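Local coordinates for uncharacterized protein (Staphylococcus aureus subsp. aureus, PDB 3H04) that is of unknown function but has an alpha/beta-hydrolase fold and a serine-hydrolase-like site, and so may cleave ester or related bonds, at residues A144-S149 and I175-R180; G102-A107 and Y221-E226. All coordinates share one frame; numbering follows the deposited sequence.

Interaction 1: A144-S149 and I175-R180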
ATOM      1  N   ALA A 144      -8.239  17.406  10.878  1.00 17.89           N
ATOM      2  CA  ALA A 144      -8.274  18.876  10.878  1.00 17.69           C
ATOM      3  C   ALA A 144      -7.759  19.579  12.157  1.00 18.05           C
ATOM      4  O   ALA A 144      -6.993  20.566  12.070  1.00 17.61           O
ATOM      5  CB  ALA A 144      -9.714  19.334  10.540  1.00 17.88           C
ATOM      6  N   LYS A 145      -8.120  19.083  13.343  1.00 19.13           N
ATOM      7  CA  LYS A 145      -7.724  19.766  14.602  1.00 20.31           C
ATOM      8  C   LYS A 145      -6.201  19.774  14.771  1.00 19.20           C
ATOM      9  O   LYS A 145      -5.605  20.817  15.025  1.00 19.06           O
ATOM     10  CB  LYS A 145      -8.330  19.109  15.841  1.00 20.93           C
ATOM     11  CG  LYS A 145      -9.853  19.211  15.979  1.00 25.83           C
ATOM     12  CD  LYS A 145     -10.262  19.196  17.461  1.00 28.46           C
ATOM     13  CE  LYS A 145     -11.775  19.099  17.628  1.00 29.46           C
ATOM     14  NZ  LYS A 145     -12.284  19.619  18.956  1.00 31.68           N
ATOM     15  N   ILE A 146      -5.586  18.600  14.625  1.00 18.49           N
ATOM     16  CA  ILE A 146      -4.147  18.495  14.749  1.00 18.58           C
ATOM     17  C   ILE A 146      -3.489  19.307  13.657  1.00 17.59           C
ATOM     18  O   ILE A 146      -2.496  20.029  13.927  1.00 17.97           O
ATOM     19  CB  ILE A 146      -3.651  17.011  14.762  1.00 19.38           C
ATOM     20  CG1 ILE A 146      -4.118  16.330  16.061  1.00 21.75           C
ATOM     21  CG2 ILE A 146      -2.113  16.945  14.701  1.00 18.67           C
ATOM     22  CD1 ILE A 146      -3.308  15.054  16.405  1.00 24.13           C
ATOM     23  N   ALA A 147      -4.041  19.241  12.444  1.00 16.42           N
ATOM     24  CA  ALA A 147      -3.485  20.019  11.326  1.00 16.85           C
ATOM     25  C   ALA A 147      -3.460  21.515  11.630  1.00 16.96           C
ATOM     26  O   ALA A 147      -2.484  22.189  11.358  1.00 16.99           O
ATOM     27  CB  ALA A 147      -4.235  19.733  10.001  1.00 18.25           C
ATOM     28  N   GLN A 148      -4.510  22.010  12.247  1.00 17.26           N
ATOM     29  CA  GLN A 148      -4.609  23.397  12.664  1.00 18.34           C
ATOM     30  C   GLN A 148      -3.698  23.788  13.842  1.00 19.69           C
ATOM     31  O   GLN A 148      -3.574  24.984  14.134  1.00 20.01           O
ATOM     32  CB  GLN A 148      -6.068  23.693  13.044  1.00 18.23           C
ATOM     33  CG  GLN A 148      -6.940  23.766  11.836  1.00 17.94           C
ATOM     34  CD  GLN A 148      -8.426  23.806  12.173  1.00 19.00           C
ATOM     35  OE1 GLN A 148      -8.799  24.130  13.301  1.00 19.94           O
ATOM     36  NE2 GLN A 148      -9.270  23.485  11.187  1.00 17.66           N
ATOM     37  N   SER A 149      -3.085  22.816  14.521  1.00 21.13           N
ATOM     38  CA  SER A 149      -2.289  23.112  15.732  1.00 23.85           C
ATOM     39  C   SER A 149      -0.812  23.161  15.392  1.00 25.28           C
ATOM     40  O   SER A 149       0.013  23.509  16.257  1.00 26.59           O
ATOM     41  CB  SER A 149      -2.503  22.091  16.844  1.00 23.57           C
ATOM     42  OG  SER A 149      -3.825  21.530  16.869  1.00 28.45           O
ATOM     43  N   ILE A 175       3.309  15.362   8.679  1.00 14.75           N
ATOM     44  CA  ILE A 175       3.209  15.898   7.304  1.00 16.25           C
ATOM     45  C   ILE A 175       1.918  15.391   6.638  1.00 15.65           C
ATOM     46  O   ILE A 175       1.208  16.143   5.950  1.00 15.12           O
ATOM     47  CB  ILE A 175       4.399  15.478   6.433  1.00 17.43           C
ATOM     48  CG1 ILE A 175       5.735  15.996   6.977  1.00 21.17           C
ATOM     49  CG2 ILE A 175       4.238  16.016   4.972  1.00 22.45           C
ATOM     50  CD1 ILE A 175       6.895  15.200   6.265  1.00 25.01           C
ATOM     51  N   TYR A 176       1.593  14.131   6.888  1.00 14.63           N
ATOM     52  CA  TYR A 176       0.372  13.503   6.334  1.00 13.83           C
ATOM     53  C   TYR A 176      -0.905  14.016   7.054  1.00 14.20           C
ATOM     54  O   TYR A 176      -1.923  14.292   6.407  1.00 13.88           O
ATOM     55  CB  TYR A 176       0.466  11.991   6.442  1.00 14.06           C
ATOM     56  CG  TYR A 176      -0.825  11.279   6.065  1.00 12.82           C
ATOM     57  CD1 TYR A 176      -1.218  11.192   4.706  1.00 15.93           C
ATOM     58  CD2 TYR A 176      -1.677  10.802   7.017  1.00 15.71           C
ATOM     59  CE1 TYR A 176      -2.404  10.637   4.327  1.00 14.52           C
ATOM     60  CE2 TYR A 176      -2.877  10.148   6.651  1.00 13.50           C
ATOM     61  CZ  TYR A 176      -3.228  10.067   5.288  1.00 16.42           C
ATOM     62  OH  TYR A 176      -4.410   9.499   4.797  1.00 21.33           O
ATOM     63  N   VAL A 177      -0.849  14.126   8.376  1.00 13.84           N
ATOM     64  CA  VAL A 177      -1.969  14.668   9.141  1.00 12.96           C
ATOM     65  C   VAL A 177      -2.289  16.076   8.641  1.00 13.98           C
ATOM     66  O   VAL A 177      -3.465  16.452   8.420  1.00 14.82           O
ATOM     67  CB  VAL A 177      -1.609  14.695  10.668  1.00 12.73           C
ATOM     68  CG1 VAL A 177      -2.561  15.593  11.420  1.00 14.04           C
ATOM     69  CG2 VAL A 177      -1.671  13.238  11.323  1.00 13.22           C
ATOM     70  N   TYR A 178      -1.233  16.847   8.439  1.00 14.13           N
ATOM     71  CA  TYR A 178      -1.376  18.208   7.953  1.00 15.69           C
ATOM     72  C   TYR A 178      -1.998  18.192   6.551  1.00 15.38           C
ATOM     73  O   TYR A 178      -2.933  18.940   6.269  1.00 14.77           O
ATOM     74  CB  TYR A 178      -0.007  18.883   7.905  1.00 14.90           C
ATOM     75  CG  TYR A 178      -0.060  20.282   7.353  1.00 20.18           C
ATOM     76  CD1 TYR A 178      -0.517  21.325   8.123  1.00 20.38           C
ATOM     77  CD2 TYR A 178       0.370  20.550   6.063  1.00 25.13           C
ATOM     78  CE1 TYR A 178      -0.534  22.655   7.611  1.00 28.01           C
ATOM     79  CE2 TYR A 178       0.330  21.835   5.549  1.00 27.22           C
ATOM     80  CZ  TYR A 178      -0.123  22.868   6.316  1.00 27.41           C
ATOM     81  OH  TYR A 178      -0.156  24.117   5.771  1.00 33.98           O
ATOM     82  N   ALA A 179      -1.444  17.365   5.678  1.00 15.14           N
ATOM     83  CA  ALA A 179      -1.938  17.286   4.306  1.00 17.00           C
ATOM     84  C   ALA A 179      -3.443  16.934   4.223  1.00 16.84           C
ATOM     85  O   ALA A 179      -4.242  17.642   3.525  1.00 17.87           O
ATOM     86  CB  ALA A 179      -1.094  16.256   3.509  1.00 17.17           C
ATOM     87  N   ARG A 180      -3.844  15.846   4.892  1.00 15.21           N
ATOM     88  CA  ARG A 180      -5.290  15.481   4.948  1.00 14.47           C
ATOM     89  C   ARG A 180      -6.143  16.517   5.665  1.00 14.27           C
ATOM     90  O   ARG A 180      -7.276  16.816   5.244  1.00 13.76           O
ATOM     91  CB  ARG A 180      -5.486  14.129   5.611  1.00 14.37           C
ATOM     92  CG  ARG A 180      -4.853  12.951   4.913  1.00 14.43           C
ATOM     93  CD  ARG A 180      -5.248  12.790   3.433  1.00 16.16           C
ATOM     94  NE  ARG A 180      -6.700  12.726   3.208  1.00 16.27           N
ATOM     95  CZ  ARG A 180      -7.467  11.667   3.469  1.00 17.62           C
ATOM     96  NH1 ARG A 180      -6.972  10.538   3.990  1.00 18.79           N
ATOM     97  NH2 ARG A 180      -8.763  11.733   3.236  1.00 18.87           N
TER
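The edge of the Tyr178 ring meets helix 141-147: the carbonyl O of Ala147 lies in the ring plane, 3.9 Å from Tyr178 CD1, while the methyl of Ala147 comes to the base of the same tyrosine, its CB 3.8 Å from Tyr178 CA. A chi1 of 177° sets Tyr178 CG anti to the backbone N, which brings the ring edge, not a face, to Ala147 O. The Tyr178 hydroxyl is hydrogen-bonded to Lys184. The second ring, Tyr176, belongs to the far flank of helix 173-182. One of its faces takes Arg180 CG toward the rim, and Tyr176 OH accepts a 2.9 Å hydrogen bond from Arg180 NH1 in the guanidinium plane, bent to 153°; that hydroxyl also bonds Asp222.

Between the helices the packing is small: a methyl on a backbone carbonyl and one apolar side-chain pair. Ala147 CB sits 3.7 Å from the carbonyl O of Val177, and the short side chain lets the backbones close to 4.4 Å between Ala147 CA and Tyr178 CA. Next to it Ile146 CG2 touches Val177 CG1 at 3.6 Å, the two branched side chains crossing at a slant; both methyls stand anti to their backbone N.

The pair belongs to the helical part of the chain inserted between strands 121-125 and 212-217. Helix 152-156 packs on Tyr178 and Ile175, helix 185-189 lies against Ile175, Ala179 and Arg180, and Tyr143 of helix 141-147 meets Tyr176 edge-to-face.

Interaction 2: G102-A107 and Y221-E226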
ATOM      1  N   GLY A 102      -0.924  -4.778  -0.142  1.00 14.12           N
ATOM      2  CA  GLY A 102      -0.717  -3.438   0.400  1.00 15.07           C
ATOM      3  C   GLY A 102      -1.676  -3.093   1.521  1.00 15.16           C
ATOM      4  O   GLY A 102      -2.773  -3.688   1.671  1.00 15.32           O
ATOM      5  N   ARG A 103      -1.257  -2.137   2.337  1.00 14.81           N
ATOM      6  CA  ARG A 103      -2.083  -1.555   3.372  1.00 14.39           C
ATOM      7  C   ARG A 103      -2.153  -0.094   3.087  1.00 15.95           C
ATOM      8  O   ARG A 103      -1.125   0.566   2.876  1.00 14.68           O
ATOM      9  CB  ARG A 103      -1.536  -1.833   4.779  1.00 15.29           C
ATOM     10  CG  ARG A 103      -1.381  -3.345   5.010  1.00 12.80           C
ATOM     11  CD  ARG A 103      -1.158  -3.777   6.407  1.00 14.32           C
ATOM     12  NE  ARG A 103       0.060  -3.195   7.000  1.00 16.72           N
ATOM     13  CZ  ARG A 103       0.389  -3.253   8.298  1.00 19.62           C
ATOM     14  NH1 ARG A 103      -0.394  -3.848   9.178  1.00 19.46           N
ATOM     15  NH2 ARG A 103       1.528  -2.719   8.715  1.00 19.92           N
ATOM     16  N   SER A 104      -3.378   0.418   3.122  1.00 16.52           N
ATOM     17  CA  SER A 104      -3.659   1.826   2.963  1.00 17.02           C
ATOM     18  C   SER A 104      -3.158   2.251   1.554  1.00 16.08           C
ATOM     19  O   SER A 104      -3.521   1.639   0.553  1.00 15.15           O
ATOM     20  CB  SER A 104      -3.073   2.623   4.153  1.00 18.11           C
ATOM     21  OG  SER A 104      -3.713   3.875   4.231  1.00 23.58           O
ATOM     22  N   SER A 105      -2.329   3.288   1.456  1.00 15.40           N
ATOM     23  CA  SER A 105      -1.775   3.706   0.191  1.00 14.56           C
ATOM     24  C   SER A 105      -0.910   2.636  -0.483  1.00 15.38           C
ATOM     25  O   SER A 105      -0.767   2.646  -1.692  1.00 15.88           O
ATOM     26  CB  SER A 105      -0.939   4.978   0.404  1.00 16.17           C
ATOM     27  OG  SER A 105       0.016   4.792   1.481  1.00 20.60           O
ATOM     28  N   GLY A 106      -0.334   1.710   0.274  1.00 14.08           N
ATOM     29  CA  GLY A 106       0.328   0.570  -0.331  1.00 15.06           C
ATOM     30  C   GLY A 106      -0.588  -0.331  -1.129  1.00 14.92           C
ATOM     31  O   GLY A 106      -0.142  -0.980  -2.105  1.00 15.52           O
ATOM     32  N   ALA A 107      -1.863  -0.412  -0.710  1.00 14.25           N
ATOM     33  CA  ALA A 107      -2.854  -1.204  -1.441  1.00 14.38           C
ATOM     34  C   ALA A 107      -3.202  -0.517  -2.749  1.00 14.38           C
ATOM     35  O   ALA A 107      -3.376  -1.182  -3.780  1.00 14.74           O
ATOM     36  CB  ALA A 107      -4.138  -1.480  -0.578  1.00 14.19           C
ATOM     37  N   TYR A 221     -12.126   6.332   9.040  1.00 17.76           N
ATOM     38  CA  TYR A 221     -12.081   7.804   8.987  1.00 19.25           C
ATOM     39  C   TYR A 221     -11.010   8.357   8.013  1.00 18.88           C
ATOM     40  O   TYR A 221     -11.007   9.551   7.721  1.00 17.84           O
ATOM     41  CB  TYR A 221     -11.768   8.361  10.402  1.00 19.56           C
ATOM     42  CG  TYR A 221     -10.527   7.715  11.028  1.00 20.78           C
ATOM     43  CD1 TYR A 221      -9.237   8.106  10.643  1.00 23.49           C
ATOM     44  CD2 TYR A 221     -10.643   6.689  11.954  1.00 20.34           C
ATOM     45  CE1 TYR A 221      -8.149   7.510  11.156  1.00 23.94           C
ATOM     46  CE2 TYR A 221      -9.535   6.070  12.480  1.00 22.36           C
ATOM     47  CZ  TYR A 221      -8.285   6.495  12.084  1.00 25.19           C
ATOM     48  OH  TYR A 221      -7.168   5.882  12.585  1.00 24.19           O
ATOM     49  N   ASP A 222     -10.126   7.497   7.506  1.00 17.68           N
ATOM     50  CA  ASP A 222      -8.987   7.906   6.671  1.00 18.02           C
ATOM     51  C   ASP A 222      -9.231   7.626   5.162  1.00 18.42           C
ATOM     52  O   ASP A 222      -9.060   8.517   4.301  1.00 17.54           O
ATOM     53  CB  ASP A 222      -7.735   7.164   7.159  1.00 18.24           C
ATOM     54  CG  ASP A 222      -6.457   7.560   6.364  1.00 18.31           C
ATOM     55  OD1 ASP A 222      -5.678   8.410   6.817  1.00 20.82           O
ATOM     56  OD2 ASP A 222      -6.232   7.000   5.279  1.00 23.45           O
ATOM     57  N   VAL A 223      -9.682   6.401   4.865  1.00 16.51           N
ATOM     58  CA  VAL A 223     -10.047   5.961   3.534  1.00 16.17           C
ATOM     59  C   VAL A 223     -11.498   5.472   3.642  1.00 16.14           C
ATOM     60  O   VAL A 223     -11.754   4.489   4.281  1.00 18.24           O
ATOM     61  CB  VAL A 223      -9.230   4.753   3.039  1.00 15.61           C
ATOM     62  CG1 VAL A 223      -9.745   4.300   1.663  1.00 13.54           C
ATOM     63  CG2 VAL A 223      -7.776   5.086   2.973  1.00 14.83           C
ATOM     64  N   PRO A 224     -12.426   6.177   3.060  1.00 16.23           N
ATOM     65  CA  PRO A 224     -13.801   5.719   3.200  1.00 17.74           C
ATOM     66  C   PRO A 224     -14.023   4.264   2.687  1.00 16.99           C
ATOM     67  O   PRO A 224     -13.457   3.874   1.674  1.00 15.14           O
ATOM     68  CB  PRO A 224     -14.574   6.678   2.295  1.00 18.18           C
ATOM     69  CG  PRO A 224     -13.750   7.801   2.110  1.00 19.52           C
ATOM     70  CD  PRO A 224     -12.319   7.366   2.199  1.00 17.24           C
ATOM     71  N   VAL A 225     -14.863   3.490   3.378  1.00 17.92           N
ATOM     72  CA  VAL A 225     -15.175   2.121   2.939  1.00 16.84           C
ATOM     73  C   VAL A 225     -15.786   2.080   1.523  1.00 17.37           C
ATOM     74  O   VAL A 225     -15.660   1.099   0.807  1.00 15.63           O
ATOM     75  CB  VAL A 225     -16.115   1.399   3.980  1.00 17.17           C
ATOM     76  CG1 VAL A 225     -17.516   2.023   3.975  1.00 16.71           C
ATOM     77  CG2 VAL A 225     -16.140  -0.100   3.679  1.00 16.86           C
ATOM     78  N   GLU A 226     -16.435   3.160   1.107  1.00 16.71           N
ATOM     79  CA  GLU A 226     -16.842   3.267  -0.303  1.00 17.38           C
ATOM     80  C   GLU A 226     -15.750   3.036  -1.350  1.00 16.61           C
ATOM     81  O   GLU A 226     -16.066   2.632  -2.492  1.00 15.60           O
ATOM     82  CB  GLU A 226     -17.606   4.585  -0.591  1.00 18.25           C
ATOM     83  CG  GLU A 226     -18.934   4.664   0.130  1.00 20.95           C
ATOM     84  CD  GLU A 226     -18.861   5.312   1.557  1.00 22.43           C
ATOM     85  OE1 GLU A 226     -17.787   5.385   2.204  1.00 21.61           O
ATOM     86  OE2 GLU A 226     -19.919   5.757   2.036  1.00 30.36           O
TER
HETATM   87  O   HOH W   1      -4.255   6.715   3.803  1.00 26.91           O
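Ser104 and Val223 mark the nearest backbone approach, with their CA atoms 7.6 Å apart, so side chains and a water span the gap. Segment 102-107 leaves strand 98-103 and turns sharply into helix 105-116; Ser104, at the corner, has positive phi (61°) and psi of -127°, and its carbonyl O accepts a 2.9 Å bond from Ala107 N. Segment 221-226 is an irregular loop leading from strand 212-217 towards helix 226-232. Such a strained strand-turn-helix with Gly102, Ser104 and Gly106 in a GxSxG pattern matches the nucleophile elbow of alpha/beta-hydrolases, and Ser104 is probably the nucleophile of a triad with His248 and Asp220. Its OG is hydrogen-bonded to His248 NE2. Ser104 OG, anti to the backbone N (chi1 -160°), stops 4.1 Å from Asp222 OD2, too far for a direct bond. A water bridges them, 2.9 Å from Ser104 OG and donating to Asp222 OD2 at 2.5 Å. Asp222 OD1 is held by the Tyr143 hydroxyl. Val223 CG2 lies 4.4 Å from Ser104 OG, a loose approach. Asp220 OD1 accepts hydrogen bonds from the backbone N of Asp222 and of Val223, which holds the loop.

From the N terminus the chain first passes segment 102-107, at the turn from central strand 98-103 into helix 105-116, then runs through strand 121-125 into the helices. There 144-149 and, 26 residues further on, 175-180 close the short loop of interaction 1. After strand 212-217, segment 221-226 returns to 102-107 and closes the long loop of interaction 2, within which interaction 1 is nested. Their centres lie 18 Å apart, yet they touch: Tyr176 OH is 2.6 Å from Asp222 OD1 and Arg180 NH1 is 2.9 Å from Asp222 O, both probable hydrogen bonds. Helix 173-182 thereby joins the inserted helices to the loop facing the elbow.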